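Local coordinates for Spermidine/putrescine ABC transporter, periplasmic binding protein (Treponema pallidum, PDB 2V84) that probably serves as a periplasmic polyamine receptor, binding spermidine and putrescine for an ABC transporter, at residues A[99-104]-A[271-276]. Sequence-based numbering, arbitrary orientation.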
ATOM      1  N   SER A  99      -0.662 -12.745 -22.912  1.00 29.31           N
ATOM      2  CA  SER A  99      -1.483 -12.712 -24.126  1.00 29.28           C
ATOM      3  C   SER A  99      -2.956 -12.790 -23.714  1.00 29.07           C
ATOM      4  O   SER A  99      -3.836 -12.376 -24.467  1.00 29.67           O
ATOM      5  CB  SER A  99      -1.118 -13.830 -25.118  1.00 29.22           C
ATOM      6  OG  SER A  99      -1.496 -15.101 -24.617  1.00 29.56           O
ATOM      7  N   LYS A 100      -3.217 -13.268 -22.500  1.00 27.62           N
ATOM      8  CA  LYS A 100      -4.597 -13.367 -22.011  1.00 26.75           C
ATOM      9  C   LYS A 100      -5.001 -12.122 -21.215  1.00 25.99           C
ATOM     10  O   LYS A 100      -6.101 -12.048 -20.653  1.00 25.22           O
ATOM     11  CB  LYS A 100      -4.774 -14.621 -21.176  1.00 26.85           C
ATOM     12  CG  LYS A 100      -4.762 -15.908 -22.018  1.00 29.25           C
ATOM     13  CD  LYS A 100      -5.042 -17.120 -21.149  1.00 34.58           C
ATOM     14  CE  LYS A 100      -5.281 -18.338 -22.037  1.00 37.79           C
ATOM     15  NZ  LYS A 100      -5.407 -19.590 -21.236  1.00 40.63           N
ATOM     16  N   ILE A 101      -4.097 -11.153 -21.170  1.00 25.44           N
ATOM     17  CA  ILE A 101      -4.343  -9.902 -20.461  1.00 24.99           C
ATOM     18  C   ILE A 101      -3.968  -8.717 -21.345  1.00 24.73           C
ATOM     19  O   ILE A 101      -3.090  -7.949 -20.994  1.00 24.80           O
ATOM     20  CB  ILE A 101      -3.555  -9.813 -19.134  1.00 25.15           C
ATOM     21  CG1 ILE A 101      -3.712 -11.099 -18.323  1.00 23.71           C
ATOM     22  CG2 ILE A 101      -4.055  -8.613 -18.309  1.00 24.66           C
ATOM     23  CD1 ILE A 101      -2.746 -11.172 -17.128  1.00 25.92           C
ATOM     24  N   PRO A 102      -4.655  -8.553 -22.487  1.00 24.68           N
ATOM     25  CA  PRO A 102      -4.292  -7.473 -23.408  1.00 24.13           C
ATOM     26  C   PRO A 102      -4.334  -6.077 -22.759  1.00 24.11           C
ATOM     27  O   PRO A 102      -3.609  -5.177 -23.208  1.00 24.83           O
ATOM     28  CB  PRO A 102      -5.334  -7.602 -24.522  1.00 23.58           C
ATOM     29  CG  PRO A 102      -6.467  -8.344 -23.906  1.00 24.36           C
ATOM     30  CD  PRO A 102      -5.783  -9.337 -23.013  1.00 25.28           C
ATOM     31  N   ASN A 103      -5.163  -5.905 -21.723  1.00 24.29           N
ATOM     32  CA  ASN A 103      -5.313  -4.607 -21.035  1.00 24.34           C
ATOM     33  C   ASN A 103      -4.096  -4.208 -20.192  1.00 25.20           C
ATOM     34  O   ASN A 103      -4.037  -3.103 -19.629  1.00 25.59           O
ATOM     35  CB  ASN A 103      -6.580  -4.598 -20.174  1.00 24.44           C
ATOM     36  CG  ASN A 103      -7.844  -4.656 -21.000  1.00 23.50           C
ATOM     37  OD1 ASN A 103      -7.854  -4.198 -22.132  1.00 23.45           O
ATOM     38  ND2 ASN A 103      -8.913  -5.246 -20.445  1.00 23.71           N
ATOM     39  N   VAL A 104      -3.111  -5.097 -20.148  1.00 26.35           N
ATOM     40  CA  VAL A 104      -1.776  -4.827 -19.599  1.00 27.80           C
ATOM     41  C   VAL A 104      -1.135  -3.655 -20.383  1.00 28.25           C
ATOM     42  O   VAL A 104      -0.218  -2.981 -19.892  1.00 27.77           O
ATOM     43  CB  VAL A 104      -0.986  -6.186 -19.554  1.00 29.24           C
ATOM     44  CG1 VAL A 104      -0.000  -6.406 -20.724  1.00 27.90           C
ATOM     45  CG2 VAL A 104      -0.472  -6.541 -18.190  1.00 30.73           C
ATOM     46  N   LEU A 271      -9.685 -18.072 -15.461  1.00 30.04           N
ATOM     47  CA  LEU A 271     -10.423 -17.018 -14.773  1.00 30.01           C
ATOM     48  C   LEU A 271      -9.513 -16.031 -14.054  1.00 29.49           C
ATOM     49  O   LEU A 271      -9.859 -14.861 -13.906  1.00 30.99           O
ATOM     50  CB  LEU A 271     -11.463 -17.585 -13.797  1.00 29.63           C
ATOM     51  CG  LEU A 271     -12.851 -17.839 -14.374  1.00 30.65           C
ATOM     52  CD1 LEU A 271     -13.752 -18.299 -13.251  1.00 30.19           C
ATOM     53  CD2 LEU A 271     -13.413 -16.606 -15.043  1.00 30.39           C
ATOM     54  N   ALA A 272      -8.351 -16.489 -13.596  1.00 28.94           N
ATOM     55  CA  ALA A 272      -7.392 -15.575 -12.969  1.00 27.32           C
ATOM     56  C   ALA A 272      -6.934 -14.499 -13.952  1.00 26.75           C
ATOM     57  O   ALA A 272      -6.918 -13.321 -13.624  1.00 26.09           O
ATOM     58  CB  ALA A 272      -6.207 -16.330 -12.421  1.00 27.65           C
ATOM     59  N   HIS A 273      -6.593 -14.901 -15.165  1.00 25.16           N
ATOM     60  CA  HIS A 273      -6.151 -13.935 -16.175  1.00 25.42           C
ATOM     61  C   HIS A 273      -7.313 -13.023 -16.579  1.00 24.69           C
ATOM     62  O   HIS A 273      -7.129 -11.829 -16.809  1.00 24.03           O
ATOM     63  CB  HIS A 273      -5.641 -14.668 -17.420  1.00 24.33           C
ATOM     64  CG  HIS A 273      -4.311 -15.335 -17.241  1.00 25.80           C
ATOM     65  ND1 HIS A 273      -4.173 -16.579 -16.671  1.00 26.96           N
ATOM     66  CD2 HIS A 273      -3.058 -14.924 -17.550  1.00 25.15           C
ATOM     67  CE1 HIS A 273      -2.896 -16.924 -16.665  1.00 27.48           C
ATOM     68  NE2 HIS A 273      -2.199 -15.933 -17.184  1.00 24.48           N
ATOM     69  N   ALA A 274      -8.509 -13.602 -16.665  1.00 24.41           N
ATOM     70  CA  ALA A 274      -9.685 -12.890 -17.130  1.00 24.57           C
ATOM     71  C   ALA A 274     -10.061 -11.815 -16.135  1.00 24.77           C
ATOM     72  O   ALA A 274     -10.533 -10.738 -16.510  1.00 25.49           O
ATOM     73  CB  ALA A 274     -10.854 -13.861 -17.345  1.00 24.27           C
ATOM     74  N   PHE A 275      -9.843 -12.100 -14.861  1.00 25.18           N
ATOM     75  CA  PHE A 275     -10.135 -11.105 -13.856  1.00 25.15           C
ATOM     76  C   PHE A 275      -9.141  -9.957 -13.855  1.00 24.58           C
ATOM     77  O   PHE A 275      -9.546  -8.803 -13.761  1.00 24.93           O
ATOM     78  CB  PHE A 275     -10.275 -11.715 -12.468  1.00 26.63           C
ATOM     79  CG  PHE A 275     -10.744 -10.720 -11.448  1.00 28.55           C
ATOM     80  CD1 PHE A 275     -12.106 -10.490 -11.258  1.00 28.59           C
ATOM     81  CD2 PHE A 275      -9.820  -9.969 -10.715  1.00 29.70           C
ATOM     82  CE1 PHE A 275     -12.543  -9.543 -10.330  1.00 29.91           C
ATOM     83  CE2 PHE A 275     -10.248  -9.018  -9.787  1.00 30.08           C
ATOM     84  CZ  PHE A 275     -11.611  -8.808  -9.594  1.00 29.56           C
ATOM     85  N   ILE A 276      -7.848 -10.245 -14.019  1.00 23.65           N
ATOM     86  CA  ILE A 276      -6.853  -9.180 -14.120  1.00 23.24           C
ATOM     87  C   ILE A 276      -7.164  -8.303 -15.337  1.00 23.91           C
ATOM     88  O   ILE A 276      -7.102  -7.070 -15.273  1.00 24.06           O
ATOM     89  CB  ILE A 276      -5.401  -9.775 -14.262  1.00 23.02           C
ATOM     90  CG1 ILE A 276      -5.063 -10.661 -13.041  1.00 23.58           C
ATOM     91  CG2 ILE A 276      -4.359  -8.660 -14.455  1.00 22.18           C
ATOM     92  CD1 ILE A 276      -3.762 -11.473 -13.202  1.00 22.80           C
TER
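Ile101 keeps CG1 beside its own backbone N (chi1 -48°) and extends beyond it (chi2 169°), which carries CD1 in between His273 and Ile276. There CD1 lies 3.8 Å from His273 CD2, reaching the imidazole obliquely. It also touches CB, CG2 and CD1 of Ile276. The second branch of Ile101 meets the same neighbour, with CG2 3.9 Å from Ile276 CG2. Ile101 CG1 rests 3.8 Å from His273 O. Lys100 packs beside Ile101, its CB 3.9 Å from His273 CB. From there its extended chain runs over one face of the imidazole, with CD above the ring. The contact joins the loop after strand 93-94 to helix 269-279, in the lobe of this solute-binding protein that holds the parallel sheet 51-57, 26-32 and 76-77. Leu76 of that sheet touches Ile276. His273 is buried, and both ring nitrogens are bonded: ND1 to Arg269 O, NE2 to Asp97 N. These two bonds hold the ring's rotation and are consistent with a neutral ring that has its proton on ND1. Lys100 is exposed, and its NZ forms a salt bridge with Asp270 near the start of the helix.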